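Local coordinates for VC0179-like protein (PDB 4XJ6), which probably joins nucleoside triphosphates into a cyclic dinucleotide of the cyclic GMP-AMP type, as a bacterial homologue of cyclic GMP-AMP synthase, at residues K19-K24 / Q114-N119; F107-S112 / I130-Y135. All blocks are in the same frame, centred on the assembly; numbering follows the deposited sequence.

Interaction 1: residues K19-K24 / Q114-N119; sequences KLKLSK and QYDTLN. With GH3 (3'-deoxy-guanosine-5'-triphosphate), chain D.
Leu20, at the end of helix 16-20, and Asn119 bring the two backbones closest, CA to CA 4.7 Å; no direct N-H...O bond joins the two segments, though Leu20 bonds to the backbone of Arg120 just beyond, and Asn119 CA makes a C-H...O contact with Leu20 O. A water bridges the segments, accepting from Leu22 N and donating to Leu118 O at 2.8 Å. That carbonyl also receives Arg280 NH1.

The side chain of Leu20 lies aslant the amide of Asn119, with CB 3.5 Å from OD1 and both methyls near ND2. The amide is not held by the leucine; its ND2 donates to Arg280 O of helix 274-289, which helps to fix its rotation.

Lys21 starts out facing away from the loop. Its chain runs extended as far as CE and then bends (chi4 -51°), which swings NZ back to Asp116 OD1 at 2.9 Å. This salt bridge meets the oxygen on its syn side, 18° out of the carboxylate plane, the two side chains crossing at about a right angle. Arg280 NH2 grips the same OD1, so one oxygen bears two cationic partners.

Leu22 splits its methyls: CD1 rests 3.6 Å from Leu118 O, while CD2 meets Leu118 CD2 at 4.1 Å. Leu30 of helix 24-57 touches both leucines. The other branch of Leu118 turns to the nucleotide, CD1 lying 3.8 Å from O3G of GH3 (chain D).

Tyr115 reaches the same triphosphate, its OH donating to O1B, which sits at the ring edge near its plane. The loop 114-119, following Gly111 and Ser112, thus forms part of the triphosphate pocket of a nucleotidyltransferase fold, with the N-terminal segment packed on its outer side.

Interaction 2: residues F107-S112 / I130-Y135; sequences FWTQGS and IDDGTY. With MG (magnesium ion), chain B; MG (magnesium ion), chain C; GH3 (3'-deoxy-guanosine-5'-triphosphate), chain D; GH3 (3'-deoxy-guanosine-5'-triphosphate), chain E.
Thr109 and Asp132 face each other at the tight middle of this antiparallel strand pair, CA atoms 4.1 Å apart in a non-hydrogen-bonded pair. Asp132 CG, anti to the backbone N (chi1 -160°), brings the carboxylate back toward Thr109. Thr109 OG1 donates to Asp132 OD1 at 2.8 Å from above the carboxylate, 43° out of its plane. From helix 24-57, Arg34 NH1 bonds the hydroxyl and Arg38 NH2 makes a salt bridge to OD1. On the same sheet face, Thr134 OG1 lies 3.3 Å from Phe107 CE1, at the ring edge.

Toward the nucleotides the strands carry the metal centre of the nucleotidyltransferase fold, with Gly111 and Ser112 beside the triphosphate and the DxD motif (Asp129, Asp131) on the neighbouring strand. Asp131 spans two magnesium ions, OD2 on one (chain B) at 2.1 Å and OD1 on the other (chain C) at 2.2 Å. Asp129 binds both ions, and Asp191 joins at the second. Asp131 OD1 also accepts from O2' of GH3 (chain E). Ser112 holds the other nucleotide (chain D) through N to O2B and OG to O3G. Gln110 NE2 donates to its O4', and OE1 accepts from Tyr195 OH.

On the face of Gln110 and Asp131, the end away from the metals is looser: exposed Trp108 turns the edge of its six-membered ring to one face of Tyr135 in a T-shaped pair, planes at 64° and CE3 3.5 Å from CD1. Buried Tyr135 also stacks on Tyr195. A water joins Gln110 OE1 and Tyr135 OH, too far apart to bond directly, and donates to Trp108 O.

How the interactions relate
Interactions 1 and 2 interlock along the chain, with a single residue between segments 107-112 and 114-119, and their centres lie 15 Å apart. Thr117 N probably bonds Ser112 O at 2.8 Å, tying the loop of interaction 1 to the turn of interaction 2, while Leu118 CD1 packs 3.6 Å from Ser112 OG. Both contacts reach GH3 (chain D): interaction 1 through Tyr115 and Leu118, interaction 2 through Gln110, Ser112 and the metal held by Asp131. The second nucleotide belongs to interaction 2; the side chain of Leu118 stays about 11 Å from it, yet only about 6 Å from a magnesium ion.

Interaction 1: residues K19-K24 / Q114-N119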
loop_
_atom_site.group_PDB
_atom_site.type_symbol
_atom_site.label_atom_id
_atom_site.label_comp_id
_atom_site.label_asym_id
_atom_site.label_seq_id
_atom_site.Cartn_x
_atom_site.Cartn_y
_atom_site.Cartn_z
ATOM N N LYS A 19 14.350 12.288 -8.375
ATOM C CA LYS A 19 14.806 10.907 -8.294
ATOM C C LYS A 19 13.715 10.008 -7.731
ATOM O O LYS A 19 13.680 8.812 -8.010
ATOM C CB LYS A 19 16.064 10.803 -7.428
ATOM C CG LYS A 19 17.239 11.628 -7.917
ATOM C CD LYS A 19 17.685 11.192 -9.299
ATOM C CE LYS A 19 18.889 11.991 -9.755
ATOM N NZ LYS A 19 19.385 11.536 -11.080
ATOM N N LEU A 20 12.827 10.592 -6.934
ATOM C CA LEU A 20 11.779 9.827 -6.269
ATOM C C LEU A 20 10.505 9.736 -7.104
ATOM O O LEU A 20 9.945 8.652 -7.276
ATOM C CB LEU A 20 11.451 10.438 -4.906
ATOM C CG LEU A 20 12.528 10.356 -3.824
ATOM C CD1 LEU A 20 12.041 10.991 -2.521
ATOM C CD2 LEU A 20 12.976 8.910 -3.608
ATOM N N LYS A 21 10.043 10.873 -7.613
ATOM C CA LYS A 21 8.763 10.918 -8.303
ATOM C C LYS A 21 8.825 10.289 -9.691
ATOM O O LYS A 21 9.786 10.477 -10.437
ATOM C CB LYS A 21 8.269 12.356 -8.411
ATOM C CG LYS A 21 6.770 12.456 -8.614
ATOM C CD LYS A 21 6.302 13.896 -8.612
ATOM C CE LYS A 21 4.813 13.969 -8.316
ATOM N NZ LYS A 21 4.022 13.061 -9.198
ATOM N N LEU A 22 7.777 9.545 -10.027
ATOM C CA LEU A 22 7.658 8.892 -11.325
ATOM C C LEU A 22 7.297 9.892 -12.417
ATOM O O LEU A 22 6.605 10.877 -12.163
ATOM C CB LEU A 22 6.600 7.782 -11.275
ATOM C CG LEU A 22 6.950 6.413 -10.686
ATOM C CD1 LEU A 22 7.358 6.488 -9.222
ATOM C CD2 LEU A 22 5.770 5.473 -10.850
ATOM N N SER A 23 7.765 9.638 -13.633
ATOM C CA SER A 23 7.352 10.439 -14.776
ATOM C C SER A 23 5.992 9.947 -15.264
ATOM O O SER A 23 5.496 8.920 -14.795
ATOM C CB SER A 23 8.383 10.363 -15.899
ATOM O OG SER A 23 8.482 9.046 -16.409
ATOM N N LYS A 24 5.391 10.676 -16.199
ATOM C CA LYS A 24 4.094 10.279 -16.736
ATOM C C LYS A 24 4.200 8.934 -17.442
ATOM O O LYS A 24 3.281 8.120 -17.378
ATOM C CB LYS A 24 3.550 11.335 -17.698
ATOM C CG LYS A 24 2.156 11.017 -18.233
ATOM C CD LYS A 24 2.105 11.131 -19.745
ATOM C CE LYS A 24 0.733 10.764 -20.290
ATOM N NZ LYS A 24 -0.360 11.576 -19.689
ATOM N N GLN A 114 -2.409 6.697 -5.099
ATOM C CA GLN A 114 -3.663 7.435 -5.155
ATOM C C GLN A 114 -3.493 8.878 -4.680
ATOM O O GLN A 114 -4.031 9.799 -5.292
ATOM C CB GLN A 114 -4.738 6.722 -4.329
ATOM C CG GLN A 114 -6.097 7.409 -4.350
ATOM C CD GLN A 114 -6.685 7.519 -5.747
ATOM O OE1 GLN A 114 -6.383 6.714 -6.630
ATOM N NE2 GLN A 114 -7.531 8.522 -5.954
ATOM N N TYR A 115 -2.748 9.081 -3.594
ATOM C CA TYR A 115 -2.490 10.442 -3.124
ATOM C C TYR A 115 -1.061 10.898 -3.422
ATOM O O TYR A 115 -0.515 11.743 -2.714
ATOM C CB TYR A 115 -2.783 10.587 -1.622
ATOM C CG TYR A 115 -2.408 9.407 -0.750
ATOM C CD1 TYR A 115 -1.077 9.104 -0.480
ATOM C CD2 TYR A 115 -3.390 8.620 -0.161
ATOM C CE1 TYR A 115 -0.741 8.032 0.329
ATOM C CE2 TYR A 115 -3.063 7.551 0.649
ATOM C CZ TYR A 115 -1.739 7.260 0.892
ATOM O OH TYR A 115 -1.416 6.191 1.699
ATOM N N ASP A 116 -0.467 10.328 -4.468
ATOM C CA ASP A 116 0.783 10.831 -5.043
ATOM C C ASP A 116 1.948 10.934 -4.052
ATOM O O ASP A 116 2.439 12.028 -3.771
ATOM C CB ASP A 116 0.537 12.205 -5.683
ATOM C CG ASP A 116 1.721 12.695 -6.499
ATOM O OD1 ASP A 116 2.462 11.849 -7.043
ATOM O OD2 ASP A 116 1.913 13.926 -6.592
ATOM N N THR A 117 2.390 9.796 -3.526
ATOM C CA THR A 117 3.594 9.750 -2.699
ATOM C C THR A 117 4.423 8.506 -3.022
ATOM O O THR A 117 5.285 8.099 -2.242
ATOM C CB THR A 117 3.266 9.765 -1.187
ATOM O OG1 THR A 117 2.279 8.769 -0.899
ATOM C CG2 THR A 117 2.742 11.130 -0.751
ATOM N N LEU A 118 4.154 7.912 -4.181
ATOM C CA LEU A 118 4.863 6.715 -4.610
ATOM C C LEU A 118 6.282 7.044 -5.054
ATOM O O LEU A 118 6.484 7.824 -5.984
ATOM C CB LEU A 118 4.107 6.024 -5.744
ATOM C CG LEU A 118 4.787 4.768 -6.291
ATOM C CD1 LEU A 118 4.955 3.739 -5.186
ATOM C CD2 LEU A 118 3.984 4.199 -7.434
ATOM N N ASN A 119 7.261 6.447 -4.385
ATOM C CA ASN A 119 8.660 6.658 -4.732
ATOM C C ASN A 119 9.209 5.546 -5.615
ATOM O O ASN A 119 8.728 4.412 -5.577
ATOM C CB ASN A 119 9.519 6.771 -3.469
ATOM C CG ASN A 119 9.276 8.057 -2.704
ATOM O OD1 ASN A 119 8.745 9.027 -3.245
ATOM N ND2 ASN A 119 9.679 8.076 -1.438
HETATM P PG GH3 D . 4.017 3.012 -0.143
HETATM O O1G GH3 D . 5.209 2.682 0.721
HETATM O O2G GH3 D . 3.281 1.757 -0.540
HETATM O O3G GH3 D . 4.485 3.712 -1.395
HETATM O O3B GH3 D . 3.056 3.987 0.707
HETATM P PB GH3 D . 1.489 3.678 0.939
HETATM O O1B GH3 D . 0.768 4.967 1.245
HETATM O O2B GH3 D . 0.850 3.047 -0.272
HETATM O O3A GH3 D . 1.445 2.717 2.235
HETATM P PA GH3 D . 0.978 1.179 2.174
HETATM O O1A GH3 D . 1.670 0.412 3.277
HETATM O O2A GH3 D . 1.254 0.557 0.828
HETATM O "O5'" GH3 D . -0.611 1.187 2.435
HETATM C "C5'" GH3 D . -1.520 1.520 1.411
HETATM C "C4'" GH3 D . -2.875 1.837 2.028
HETATM O "O4'" GH3 D . -3.245 0.793 2.906
HETATM C "C3'" GH3 D . -2.885 3.114 2.848
HETATM C "C2'" GH3 D . -3.882 2.812 3.946
HETATM O "O2'" GH3 D . -5.154 3.296 3.583
HETATM C "C1'" GH3 D . -3.922 1.296 4.040
HETATM N N9 GH3 D . -3.177 0.878 5.235
HETATM C C8 GH3 D . -1.920 0.332 5.234
HETATM N N7 GH3 D . -1.559 0.066 6.512
HETATM C C5 GH3 D . -2.581 0.429 7.325
HETATM C C6 GH3 D . -2.745 0.373 8.703
HETATM O O6 GH3 D . -1.847 -0.076 9.412
HETATM N N1 GH3 D . -3.917 0.824 9.270
HETATM C C2 GH3 D . -4.922 1.326 8.473
HETATM N N2 GH3 D . -6.054 1.758 9.028
HETATM N N3 GH3 D . -4.753 1.378 7.104
HETATM C C4 GH3 D . -3.605 0.939 6.536
HETATM O O HOH W 1 5.466 9.429 -8.081
#

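Interaction 2: residues F107-S112 / I130-Y135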
loop_
_atom_site.group_PDB
_atom_site.type_symbol
_atom_site.label_atom_id
_atom_site.label_comp_id
_atom_site.label_asym_id
_atom_site.label_seq_id
_atom_site.Cartn_x
_atom_site.Cartn_y
_atom_site.Cartn_z
ATOM N N PHE A 107 -13.071 -1.541 -8.880
ATOM C CA PHE A 107 -11.654 -1.403 -8.566
ATOM C C PHE A 107 -11.287 0.048 -8.283
ATOM O O PHE A 107 -11.566 0.937 -9.086
ATOM C CB PHE A 107 -10.794 -1.947 -9.710
ATOM C CG PHE A 107 -11.119 -3.361 -10.092
ATOM C CD1 PHE A 107 -10.548 -4.425 -9.412
ATOM C CD2 PHE A 107 -11.991 -3.628 -11.134
ATOM C CE1 PHE A 107 -10.843 -5.725 -9.763
ATOM C CE2 PHE A 107 -12.288 -4.928 -11.489
ATOM C CZ PHE A 107 -11.714 -5.978 -10.804
ATOM N N TRP A 108 -10.670 0.277 -7.128
ATOM C CA TRP A 108 -10.213 1.606 -6.745
ATOM C C TRP A 108 -8.865 1.518 -6.045
ATOM O O TRP A 108 -8.692 0.746 -5.102
ATOM C CB TRP A 108 -11.237 2.303 -5.843
ATOM C CG TRP A 108 -12.515 2.648 -6.546
ATOM C CD1 TRP A 108 -12.657 3.468 -7.627
ATOM C CD2 TRP A 108 -13.834 2.194 -6.211
ATOM N NE1 TRP A 108 -13.979 3.546 -7.991
ATOM C CE2 TRP A 108 -14.724 2.772 -7.136
ATOM C CE3 TRP A 108 -14.350 1.351 -5.219
ATOM C CZ2 TRP A 108 -16.095 2.541 -7.104
ATOM C CZ3 TRP A 108 -15.714 1.119 -5.189
ATOM C CH2 TRP A 108 -16.571 1.714 -6.126
ATOM N N THR A 109 -7.913 2.316 -6.515
ATOM C CA THR A 109 -6.573 2.331 -5.946
ATOM C C THR A 109 -6.532 3.110 -4.632
ATOM O O THR A 109 -7.091 4.201 -4.522
ATOM C CB THR A 109 -5.558 2.939 -6.935
ATOM O OG1 THR A 109 -5.625 2.235 -8.181
ATOM C CG2 THR A 109 -4.146 2.844 -6.384
ATOM N N GLN A 110 -5.876 2.530 -3.631
ATOM C CA GLN A 110 -5.632 3.221 -2.373
ATOM C C GLN A 110 -4.128 3.433 -2.218
ATOM O O GLN A 110 -3.345 2.967 -3.042
ATOM C CB GLN A 110 -6.200 2.423 -1.197
ATOM C CG GLN A 110 -5.415 1.165 -0.880
ATOM C CD GLN A 110 -6.202 0.165 -0.062
ATOM O OE1 GLN A 110 -7.279 -0.275 -0.464
ATOM N NE2 GLN A 110 -5.664 -0.206 1.094
ATOM N N GLY A 111 -3.722 4.145 -1.175
ATOM C CA GLY A 111 -2.308 4.296 -0.890
ATOM C C GLY A 111 -1.583 5.337 -1.723
ATOM O O GLY A 111 -2.202 6.229 -2.303
ATOM N N SER A 112 -0.260 5.196 -1.790
ATOM C CA SER A 112 0.627 6.224 -2.333
ATOM C C SER A 112 0.433 6.502 -3.821
ATOM O O SER A 112 0.785 7.578 -4.304
ATOM C CB SER A 112 2.087 5.838 -2.080
ATOM O OG SER A 112 2.451 4.690 -2.827
ATOM N N ILE A 130 1.663 -0.744 -5.821
ATOM C CA ILE A 130 0.318 -0.328 -6.203
ATOM C C ILE A 130 -0.726 -1.056 -5.362
ATOM O O ILE A 130 -0.830 -2.282 -5.408
ATOM C CB ILE A 130 0.028 -0.600 -7.691
ATOM C CG1 ILE A 130 1.200 -0.151 -8.564
ATOM C CG2 ILE A 130 -1.262 0.093 -8.114
ATOM C CD1 ILE A 130 1.007 -0.450 -10.030
ATOM N N ASP A 131 -1.494 -0.298 -4.589
ATOM C CA ASP A 131 -2.542 -0.880 -3.765
ATOM C C ASP A 131 -3.892 -0.724 -4.449
ATOM O O ASP A 131 -4.609 0.244 -4.206
ATOM C CB ASP A 131 -2.570 -0.228 -2.385
ATOM C CG ASP A 131 -1.210 -0.203 -1.725
ATOM O OD1 ASP A 131 -0.769 -1.262 -1.232
ATOM O OD2 ASP A 131 -0.582 0.876 -1.700
ATOM N N ASP A 132 -4.235 -1.675 -5.311
ATOM C CA ASP A 132 -5.498 -1.621 -6.036
ATOM C C ASP A 132 -6.503 -2.610 -5.448
ATOM O O ASP A 132 -6.382 -3.820 -5.634
ATOM C CB ASP A 132 -5.281 -1.908 -7.522
ATOM C CG ASP A 132 -6.428 -1.408 -8.379
ATOM O OD1 ASP A 132 -6.908 -0.281 -8.127
ATOM O OD2 ASP A 132 -6.850 -2.138 -9.301
ATOM N N GLY A 133 -7.498 -2.089 -4.739
ATOM C CA GLY A 133 -8.477 -2.929 -4.075
ATOM C C GLY A 133 -9.605 -3.387 -4.976
ATOM O O GLY A 133 -10.014 -2.674 -5.892
ATOM N N THR A 134 -10.104 -4.591 -4.713
ATOM C CA THR A 134 -11.274 -5.114 -5.410
ATOM C C THR A 134 -12.495 -5.024 -4.499
ATOM O O THR A 134 -12.480 -5.528 -3.377
ATOM C CB THR A 134 -11.061 -6.568 -5.857
ATOM O OG1 THR A 134 -9.903 -6.639 -6.696
ATOM C CG2 THR A 134 -12.281 -7.089 -6.610
ATOM N N TYR A 135 -13.545 -4.372 -4.986
ATOM C CA TYR A 135 -14.745 -4.145 -4.189
ATOM C C TYR A 135 -15.944 -4.898 -4.756
ATOM O O TYR A 135 -16.263 -4.771 -5.938
ATOM C CB TYR A 135 -15.064 -2.651 -4.118
ATOM C CG TYR A 135 -14.026 -1.809 -3.411
ATOM C CD1 TYR A 135 -12.808 -1.515 -4.012
ATOM C CD2 TYR A 135 -14.277 -1.282 -2.152
ATOM C CE1 TYR A 135 -11.864 -0.738 -3.370
ATOM C CE2 TYR A 135 -13.341 -0.504 -1.503
ATOM C CZ TYR A 135 -12.138 -0.233 -2.117
ATOM O OH TYR A 135 -11.200 0.542 -1.477
HETATM MG MG MG B . 1.371 1.282 -1.063
HETATM MG MG MG C . 1.113 -2.207 -0.530
HETATM P PG GH3 D . 4.017 3.012 -0.143
HETATM O O1G GH3 D . 5.209 2.682 0.721
HETATM O O2G GH3 D . 3.281 1.757 -0.540
HETATM O O3G GH3 D . 4.485 3.712 -1.395
HETATM O O3B GH3 D . 3.056 3.987 0.707
HETATM P PB GH3 D . 1.489 3.678 0.939
HETATM O O1B GH3 D . 0.768 4.967 1.245
HETATM O O2B GH3 D . 0.850 3.047 -0.272
HETATM O O3A GH3 D . 1.445 2.717 2.235
HETATM P PA GH3 D . 0.978 1.179 2.174
HETATM O O1A GH3 D . 1.670 0.412 3.277
HETATM O O2A GH3 D . 1.254 0.557 0.828
HETATM O "O5'" GH3 D . -0.611 1.187 2.435
HETATM C "C5'" GH3 D . -1.520 1.520 1.411
HETATM C "C4'" GH3 D . -2.875 1.837 2.028
HETATM O "O4'" GH3 D . -3.245 0.793 2.906
HETATM C "C3'" GH3 D . -2.885 3.114 2.848
HETATM C "C2'" GH3 D . -3.882 2.812 3.946
HETATM O "O2'" GH3 D . -5.154 3.296 3.583
HETATM C "C1'" GH3 D . -3.922 1.296 4.040
HETATM N N9 GH3 D . -3.177 0.878 5.235
HETATM C C8 GH3 D . -1.920 0.332 5.234
HETATM N N7 GH3 D . -1.559 0.066 6.512
HETATM C C5 GH3 D . -2.581 0.429 7.325
HETATM C C6 GH3 D . -2.745 0.373 8.703
HETATM O O6 GH3 D . -1.847 -0.076 9.412
HETATM N N1 GH3 D . -3.917 0.824 9.270
HETATM C C2 GH3 D . -4.922 1.326 8.473
HETATM N N2 GH3 D . -6.054 1.758 9.028
HETATM N N3 GH3 D . -4.753 1.378 7.104
HETATM C C4 GH3 D . -3.605 0.939 6.536
HETATM O O3A GH3 E . 2.217 -5.699 4.017
HETATM P PA GH3 E . 0.816 -5.718 4.810
HETATM O O1A GH3 E . 0.880 -4.713 5.934
HETATM O O2A GH3 E . 0.468 -7.098 5.321
HETATM O "O5'" GH3 E . -0.251 -5.212 3.716
HETATM C "C5'" GH3 E . 0.174 -4.479 2.589
HETATM C "C4'" GH3 E . -1.046 -3.944 1.855
HETATM O "O4'" GH3 E . -2.214 -4.312 2.556
HETATM C "C3'" GH3 E . -1.085 -2.429 1.744
HETATM C "C2'" GH3 E . -2.571 -2.108 1.798
HETATM O "O2'" GH3 E . -3.087 -1.971 0.494
HETATM C "C1'" GH3 E . -3.215 -3.312 2.464
HETATM N N9 GH3 E . -3.568 -2.960 3.847
HETATM C C8 GH3 E . -2.749 -3.186 4.923
HETATM N N7 GH3 E . -3.380 -2.759 6.035
HETATM C C5 GH3 E . -4.593 -2.277 5.684
HETATM C C6 GH3 E . -5.617 -1.728 6.441
HETATM O O6 GH3 E . -5.486 -1.622 7.660
HETATM N N1 GH3 E . -6.772 -1.305 5.823
HETATM C C2 GH3 E . -6.900 -1.430 4.455
HETATM N N2 GH3 E . -8.023 -1.017 3.868
HETATM N N3 GH3 E . -5.873 -1.979 3.706
HETATM C C4 GH3 E . -4.734 -2.397 4.309
HETATM O O HOH W 2 -8.816 0.548 -2.441
HETATM O O HOH W 3 -0.760 2.574 -4.085
HETATM O O HOH W 4 1.520 2.420 -2.859
HETATM O O HOH W 5 2.257 -2.352 1.204
#